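Local coordinates for protein tartronate semialdehyde reductase (Salmonella typhimurium, PDB 1VPD) that probably reduces tartronate semialdehyde to D-glycerate with NADPH or NADH, the final step in converting galactarate to D-glycerate, at residues G9-G14 with S53-I58; S30-D35 with A59-V64. All coordinates share one frame; numbering follows the deposited sequence. Where two conformers were deposited one is given.

Contact 1: G9-G14 with S53-I58; sequences GFIGLG and STAKAI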
ATOM      1  N   GLY A   9       0.606   2.741  18.733  1.00 18.93           N
ATOM      2  CA  GLY A   9      -0.524   1.927  18.343  1.00 17.65           C
ATOM      3  C   GLY A   9      -0.283   1.459  16.923  1.00 17.02           C
ATOM      4  O   GLY A   9       0.314   2.196  16.151  1.00 16.30           O
ATOM      5  N   PHE A  10      -0.731   0.252  16.591  1.00 16.53           N
ATOM      6  CA  PHE A  10      -0.622  -0.234  15.208  1.00 16.48           C
ATOM      7  C   PHE A  10      -1.843  -1.071  14.896  1.00 16.39           C
ATOM      8  O   PHE A  10      -2.028  -2.146  15.479  1.00 16.66           O
ATOM      9  CB  PHE A  10       0.671  -1.031  15.025  1.00 15.98           C
ATOM     10  CG  PHE A  10       1.165  -1.081  13.601  1.00 15.94           C
ATOM     11  CD1 PHE A  10       2.378  -0.507  13.272  1.00 16.56           C
ATOM     12  CD2 PHE A  10       0.423  -1.696  12.604  1.00 17.27           C
ATOM     13  CE1 PHE A  10       2.861  -0.556  11.971  1.00 17.14           C
ATOM     14  CE2 PHE A  10       0.904  -1.725  11.283  1.00 16.41           C
ATOM     15  CZ  PHE A  10       2.129  -1.169  10.991  1.00 17.52           C
ATOM     16  N   ILE A  11      -2.700  -0.586  13.991  1.00 15.90           N
ATOM     17  CA  ILE A  11      -3.952  -1.247  13.689  1.00 15.83           C
ATOM     18  C   ILE A  11      -3.936  -1.599  12.203  1.00 15.64           C
ATOM     19  O   ILE A  11      -3.895  -0.702  11.360  1.00 15.90           O
ATOM     20  CB  ILE A  11      -5.149  -0.347  14.017  1.00 16.13           C
ATOM     21  CG1 ILE A  11      -5.143   0.042  15.503  1.00 17.03           C
ATOM     22  CG2 ILE A  11      -6.438  -1.055  13.689  1.00 16.82           C
ATOM     23  CD1 ILE A  11      -6.202   1.039  15.881  1.00 18.27           C
ATOM     24  N   GLY A  12      -3.991  -2.897  11.916  1.00 15.24           N
ATOM     25  CA  GLY A  12      -3.946  -3.430  10.566  1.00 15.43           C
ATOM     26  C   GLY A  12      -2.664  -4.203  10.375  1.00 15.48           C
ATOM     27  O   GLY A  12      -1.619  -3.624  10.121  1.00 15.28           O
ATOM     28  N   LEU A  13      -2.754  -5.523  10.530  1.00 16.03           N
ATOM     29  CA  LEU A  13      -1.612  -6.425  10.539  1.00 16.67           C
ATOM     30  C   LEU A  13      -1.714  -7.391   9.358  1.00 17.01           C
ATOM     31  O   LEU A  13      -1.557  -8.619   9.488  1.00 17.33           O
ATOM     32  CB  LEU A  13      -1.565  -7.190  11.872  1.00 16.79           C
ATOM     33  CG  LEU A  13      -1.502  -6.306  13.112  1.00 17.78           C
ATOM     34  CD1 LEU A  13      -1.540  -7.173  14.364  1.00 18.05           C
ATOM     35  CD2 LEU A  13      -0.263  -5.406  13.101  1.00 17.51           C
ATOM     36  N   GLY A  14      -1.987  -6.827   8.185  1.00 16.48           N
ATOM     37  CA  GLY A  14      -2.118  -7.624   6.973  1.00 16.64           C
ATOM     38  C   GLY A  14      -0.774  -7.871   6.290  1.00 16.28           C
ATOM     39  O   GLY A  14       0.294  -7.831   6.910  1.00 16.06           O
ATOM     40  N   SER A  53      -8.505  -4.434  23.039  1.00 23.39           N
ATOM     41  CA  SER A  53      -9.711  -4.994  22.426  1.00 24.53           C
ATOM     42  C   SER A  53     -10.400  -4.045  21.444  1.00 23.65           C
ATOM     43  O   SER A  53     -11.285  -4.471  20.692  1.00 24.72           O
ATOM     44  CB  SER A  53     -10.715  -5.446  23.503  1.00 24.82           C
ATOM     45  OG  SER A  53     -10.234  -6.594  24.222  1.00 28.53           O
ATOM     46  N   THR A  54     -10.045  -2.759  21.476  1.00 21.89           N
ATOM     47  CA  THR A  54     -10.655  -1.778  20.566  1.00 20.39           C
ATOM     48  C   THR A  54      -9.645  -0.740  20.164  1.00 19.47           C
ATOM     49  O   THR A  54      -8.628  -0.551  20.827  1.00 18.58           O
ATOM     50  CB  THR A  54     -11.829  -1.010  21.201  1.00 20.60           C
ATOM     51  OG1 THR A  54     -11.363  -0.290  22.345  1.00 19.64           O
ATOM     52  CG2 THR A  54     -12.935  -1.952  21.726  1.00 22.00           C
ATOM     53  N   ALA A  55      -9.941  -0.065  19.062  1.00 18.22           N
ATOM     54  CA  ALA A  55      -9.145   1.079  18.630  1.00 18.12           C
ATOM     55  C   ALA A  55      -9.177   2.194  19.679  1.00 18.16           C
ATOM     56  O   ALA A  55      -8.184   2.877  19.888  1.00 17.66           O
ATOM     57  CB  ALA A  55      -9.661   1.582  17.298  1.00 17.95           C
ATOM     58  N   LYS A  56     -10.322   2.371  20.327  1.00 18.26           N
ATOM     59  CA  LYS A  56     -10.470   3.353  21.390  1.00 18.46           C
ATOM     60  C   LYS A  56      -9.465   3.086  22.514  1.00 18.23           C
ATOM     61  O   LYS A  56      -8.791   4.001  22.978  1.00 18.46           O
ATOM     62  CB  LYS A  56     -11.901   3.330  21.926  1.00 18.62           C
ATOM     63  CG  LYS A  56     -12.115   4.056  23.274  1.00 19.74           C
ATOM     64  CD  LYS A  56     -13.575   4.039  23.686  1.00 22.81           C
ATOM     65  CE  LYS A  56     -13.798   4.846  24.977  1.00 25.46           C
ATOM     66  NZ  LYS A  56     -15.207   4.764  25.411  1.00 27.87           N
ATOM     67  N   ALA A  57      -9.351   1.826  22.928  1.00 18.22           N
ATOM     68  CA  ALA A  57      -8.410   1.460  23.991  1.00 18.66           C
ATOM     69  C   ALA A  57      -6.966   1.621  23.560  1.00 18.64           C
ATOM     70  O   ALA A  57      -6.114   1.989  24.355  1.00 19.52           O
ATOM     71  CB  ALA A  57      -8.656   0.042  24.466  1.00 18.84           C
ATOM     72  N   ILE A  58      -6.669   1.360  22.287  1.00 18.49           N
ATOM     73  CA  ILE A  58      -5.327   1.636  21.793  1.00 18.04           C
ATOM     74  C   ILE A  58      -5.028   3.133  21.893  1.00 18.02           C
ATOM     75  O   ILE A  58      -3.966   3.519  22.354  1.00 18.33           O
ATOM     76  CB  ILE A  58      -5.173   1.095  20.356  1.00 18.03           C
ATOM     77  CG1 ILE A  58      -5.161  -0.436  20.432  1.00 19.91           C
ATOM     78  CG2 ILE A  58      -3.899   1.606  19.725  1.00 19.15           C
ATOM     79  CD1 ILE A  58      -5.096  -1.135  19.122  1.00 20.50           C
TER
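Ile11 and Ile58 lie side by side and point opposite ways, each heading for the other's backbone, the one from a strand and the other from the helix lying over it, and this overlap is the heart of a small apolar seam. The touch is lateral: CG1 of Ile11 lies 3.8 Å from CD1 of Ile58, a methylene against a methyl. Both side chains have the same shape. In each, CG1 stands anti to the carbonyl carbon and the branch then runs on extended (chi2 174° in Ile11), which sends CD1 well out from its own backbone. The Ile11 CD1 methyl thereby passes Ile58 and reaches the first turn of the helix, where it sits 3.8 Å from Ala55 CB, with Ala55 CA close behind. The short branch of Ile58 serves a different partner: CG2, anti to the backbone N, comes down to 3.7 Å from the CA of Gly9. Because glycine carries no side chain, helix and strand backbones can come close here, with the CA atoms of Gly9 and Ile58 5.9 Å apart. No hydrogen bond crosses the seam. The helix start is secured within its own segment, where Thr54 is the N-cap residue, its OG1 accepting from Ala57 N at 3.0 Å, while Thr54 O takes the N-H of Ile58. Past Ile11 the strand gives way to the glycine-rich turn of the Rossmann fold, Gly12 and Gly14 belonging to the predicted NAD-binding loop. Strand 7-11 is hydrogen-bonded to strands 30-34 and 64-67; Phe10 points to the other face of this sheet, against Met20 and Leu24 of helix 17-26, whereas Ile58 on the helix 55-61 side also rests on Val32 and Ile11 on Ile65.

Contact 2: S30-D35 with A59-V64; sequences SLVVSD and AEQCDV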
ATOM      1  N   SER A  30       7.776   0.061  21.532  1.00 24.68           N
ATOM      2  CA  SER A  30       6.753  -0.717  22.219  1.00 24.90           C
ATOM      3  C   SER A  30       5.423  -0.496  21.514  1.00 23.87           C
ATOM      4  O   SER A  30       4.997   0.647  21.350  1.00 24.46           O
ATOM      5  CB  SER A  30       6.637  -0.281  23.681  1.00 25.38           C
ATOM      6  OG  SER A  30       7.891  -0.454  24.320  1.00 27.73           O
ATOM      7  N   LEU A  31       4.783  -1.578  21.093  1.00 23.17           N
ATOM      8  CA  LEU A  31       3.553  -1.499  20.312  1.00 22.45           C
ATOM      9  C   LEU A  31       2.359  -2.033  21.060  1.00 21.74           C
ATOM     10  O   LEU A  31       2.474  -2.964  21.861  1.00 21.92           O
ATOM     11  CB  LEU A  31       3.668  -2.283  18.995  1.00 22.42           C
ATOM     12  CG  LEU A  31       4.753  -1.929  17.987  1.00 24.20           C
ATOM     13  CD1 LEU A  31       4.400  -2.556  16.638  1.00 24.67           C
ATOM     14  CD2 LEU A  31       4.964  -0.472  17.822  1.00 24.55           C
ATOM     15  N   VAL A  32       1.210  -1.430  20.796  1.00 20.39           N
ATOM     16  CA  VAL A  32      -0.077  -1.995  21.135  1.00 19.43           C
ATOM     17  C   VAL A  32      -0.842  -2.150  19.812  1.00 18.94           C
ATOM     18  O   VAL A  32      -1.160  -1.155  19.156  1.00 17.55           O
ATOM     19  CB  VAL A  32      -0.880  -1.121  22.124  1.00 19.57           C
ATOM     20  CG1 VAL A  32      -2.087  -1.875  22.620  1.00 19.65           C
ATOM     21  CG2 VAL A  32      -0.009  -0.682  23.298  1.00 20.60           C
ATOM     22  N   VAL A  33      -1.146  -3.391  19.457  1.00 18.62           N
ATOM     23  CA  VAL A  33      -1.629  -3.735  18.122  1.00 18.86           C
ATOM     24  C   VAL A  33      -3.029  -4.308  18.092  1.00 19.46           C
ATOM     25  O   VAL A  33      -3.540  -4.850  19.081  1.00 20.09           O
ATOM     26  CB  VAL A  33      -0.638  -4.693  17.400  1.00 18.21           C
ATOM     27  CG1 VAL A  33       0.751  -4.165  17.462  1.00 17.70           C
ATOM     28  CG2 VAL A  33      -0.697  -6.130  17.939  1.00 18.13           C
ATOM     29  N   SER A  34      -3.684  -4.148  16.941  1.00 19.79           N
ATOM     30  CA  SER A  34      -4.950  -4.799  16.679  1.00 19.78           C
ATOM     31  C   SER A  34      -5.097  -5.101  15.189  1.00 20.09           C
ATOM     32  O   SER A  34      -4.436  -4.488  14.353  1.00 19.59           O
ATOM     33  CB  SER A  34      -6.117  -3.957  17.150  1.00 19.86           C
ATOM     34  OG  SER A  34      -7.331  -4.655  16.941  1.00 21.76           O
ATOM     35  N   ASP A  35      -5.931  -6.091  14.912  1.00 20.59           N
ATOM     36  CA  ASP A  35      -6.324  -6.486  13.577  1.00 21.52           C
ATOM     37  C   ASP A  35      -7.635  -7.259  13.693  1.00 22.98           C
ATOM     38  O   ASP A  35      -7.952  -7.779  14.763  1.00 23.23           O
ATOM     39  CB  ASP A  35      -5.238  -7.357  12.936  1.00 21.13           C
ATOM     40  CG  ASP A  35      -5.521  -7.658  11.479  1.00 22.28           C
ATOM     41  OD1 ASP A  35      -5.280  -6.747  10.653  1.00 22.01           O
ATOM     42  OD2 ASP A  35      -6.009  -8.740  11.069  1.00 21.69           O
ATOM     43  N   ALA A  59      -5.987   3.964  21.504  1.00 18.12           N
ATOM     44  CA  ALA A  59      -5.804   5.403  21.525  1.00 18.73           C
ATOM     45  C   ALA A  59      -5.677   5.940  22.956  1.00 19.45           C
ATOM     46  O   ALA A  59      -4.974   6.912  23.187  1.00 19.93           O
ATOM     47  CB  ALA A  59      -6.956   6.081  20.815  1.00 18.60           C
ATOM     48  N   GLU A  60      -6.340   5.298  23.905  1.00 20.37           N
ATOM     49  CA  GLU A  60      -6.218   5.681  25.323  1.00 21.87           C
ATOM     50  C   GLU A  60      -4.802   5.472  25.866  1.00 22.52           C
ATOM     51  O   GLU A  60      -4.364   6.172  26.789  1.00 23.61           O
ATOM     52  CB  GLU A  60      -7.238   4.903  26.159  1.00 22.18           C
ATOM     53  CG  GLU A  60      -8.648   5.429  25.971  1.00 24.22           C
ATOM     54  CD  GLU A  60      -9.749   4.562  26.547  1.00 27.57           C
ATOM     55  OE1 GLU A  60      -9.559   3.350  26.756  1.00 28.64           O
ATOM     56  OE2 GLU A  60     -10.847   5.120  26.759  1.00 30.84           O
ATOM     57  N   GLN A  61      -4.084   4.513  25.294  1.00 22.73           N
ATOM     58  CA  GLN A  61      -2.763   4.112  25.752  1.00 23.50           C
ATOM     59  C   GLN A  61      -1.583   4.643  24.940  1.00 23.18           C
ATOM     60  O   GLN A  61      -0.447   4.574  25.403  1.00 23.08           O
ATOM     61  CB  GLN A  61      -2.671   2.587  25.755  1.00 24.49           C
ATOM     62  CG  GLN A  61      -3.673   1.890  26.653  1.00 27.44           C
ATOM     63  CD  GLN A  61      -3.661   0.396  26.424  1.00 30.65           C
ATOM     64  OE1 GLN A  61      -2.597  -0.191  26.252  1.00 33.17           O
ATOM     65  NE2 GLN A  61      -4.826  -0.212  26.423  1.00 33.03           N
ATOM     66  N   CYS A  62      -1.829   5.136  23.725  1.00 22.34           N
ATOM     67  CA  CYS A  62      -0.745   5.467  22.792  1.00 22.14           C
ATOM     68  C   CYS A  62      -0.853   6.908  22.332  1.00 22.19           C
ATOM     69  O   CYS A  62      -1.939   7.347  21.981  1.00 23.67           O
ATOM     70  CB  CYS A  62      -0.802   4.545  21.558  1.00 21.69           C
ATOM     71  SG  CYS A  62      -0.651   2.785  21.933  1.00 21.80           S
ATOM     72  N   ASP A  63       0.259   7.630  22.310  1.00 22.31           N
ATOM     73  CA  ASP A  63       0.262   9.034  21.871  1.00 22.93           C
ATOM     74  C   ASP A  63       0.317   9.142  20.354  1.00 21.22           C
ATOM     75  O   ASP A  63       0.106  10.220  19.806  1.00 20.08           O
ATOM     76  CB  ASP A  63       1.497   9.774  22.391  0.60 23.60           C
ATOM     77  CG  ASP A  63       1.493   9.971  23.897  0.60 25.76           C
ATOM     78  OD1 ASP A  63       0.413  10.166  24.499  0.60 27.12           O
ATOM     79  OD2 ASP A  63       2.561   9.965  24.537  0.60 27.94           O
ATOM     80  N   VAL A  64       0.692   8.042  19.714  1.00 19.98           N
ATOM     81  CA  VAL A  64       0.733   7.958  18.245  1.00 19.08           C
ATOM     82  C   VAL A  64       0.222   6.585  17.831  1.00 18.54           C
ATOM     83  O   VAL A  64       0.519   5.569  18.478  1.00 18.23           O
ATOM     84  CB  VAL A  64       2.148   8.246  17.677  1.00 19.31           C
ATOM     85  CG1 VAL A  64       3.165   7.225  18.173  1.00 19.97           C
ATOM     86  CG2 VAL A  64       2.128   8.297  16.129  1.00 19.98           C
TER
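The amide oxygen of Gln61, OE1, rests against both methyls of Val32, 4.0 Å from CG1 and 4.0 Å from CG2, in van der Waals contact. This is a corner of the Rossmann fold: Val32 belongs to the second strand in sequence, 30-34, and Gln61 is the last helical residue of helix 55-61, which makes the crossover from strand 50-51 to strand 64-67. The glutamine chain is extended beyond CG and runs roughly perpendicular to the valine side chain, closing the outer side of the contact. The helix has ended by Cys62, whose backbone is already extended, and its CB points toward the strand while the chain goes on into the next one. SG stands anti to the carbonyl carbon (chi1 -60°), a setting that directs it at the valine. Val32 answers with the methyl that likewise stands anti to its own carbonyl carbon, CG2, whereas CG1 is anti to the backbone N (chi1 -170°). No hydrogen bond links the two segments. Cys62 is buried and Gln61 exposed, so the thiol fills the inner part of the contact and the carboxamide lies at its margin. Around it, Val32 also leans on Lys7 and Ala52, and backbone bonds to Val8 and Phe10 hold it in the sheet. The sulfur of Cys62, which also packs beside the backbone of Gly9 on the adjoining strand, lies against the flank of Val32, with SG 3.8 Å from CG2 and 3.9 Å from CB.

How the contacts relate
From the N terminus the chain lays down strand 7-11, turns through the glycine-rich loop into helix 17-26, and returns as strand 30-34; helix 38-46 and strand 50-51 follow before helix 55-61. Contact 1 closes the longer loop, bringing the start of that helix back to the first strand, and contact 2 then brings its end to the second. Their segments alternate, so the loops cross rather than nest, and one helix is fastened across two neighbouring parallel strands. Backbone bonding joins the contacts too: Gly9 N lies 2.8 Å from Val64 O. At the other end, Leu13 N meets Asp35 OD1 at 2.8 Å, tying the predicted cofactor loop to the end of strand 30-34.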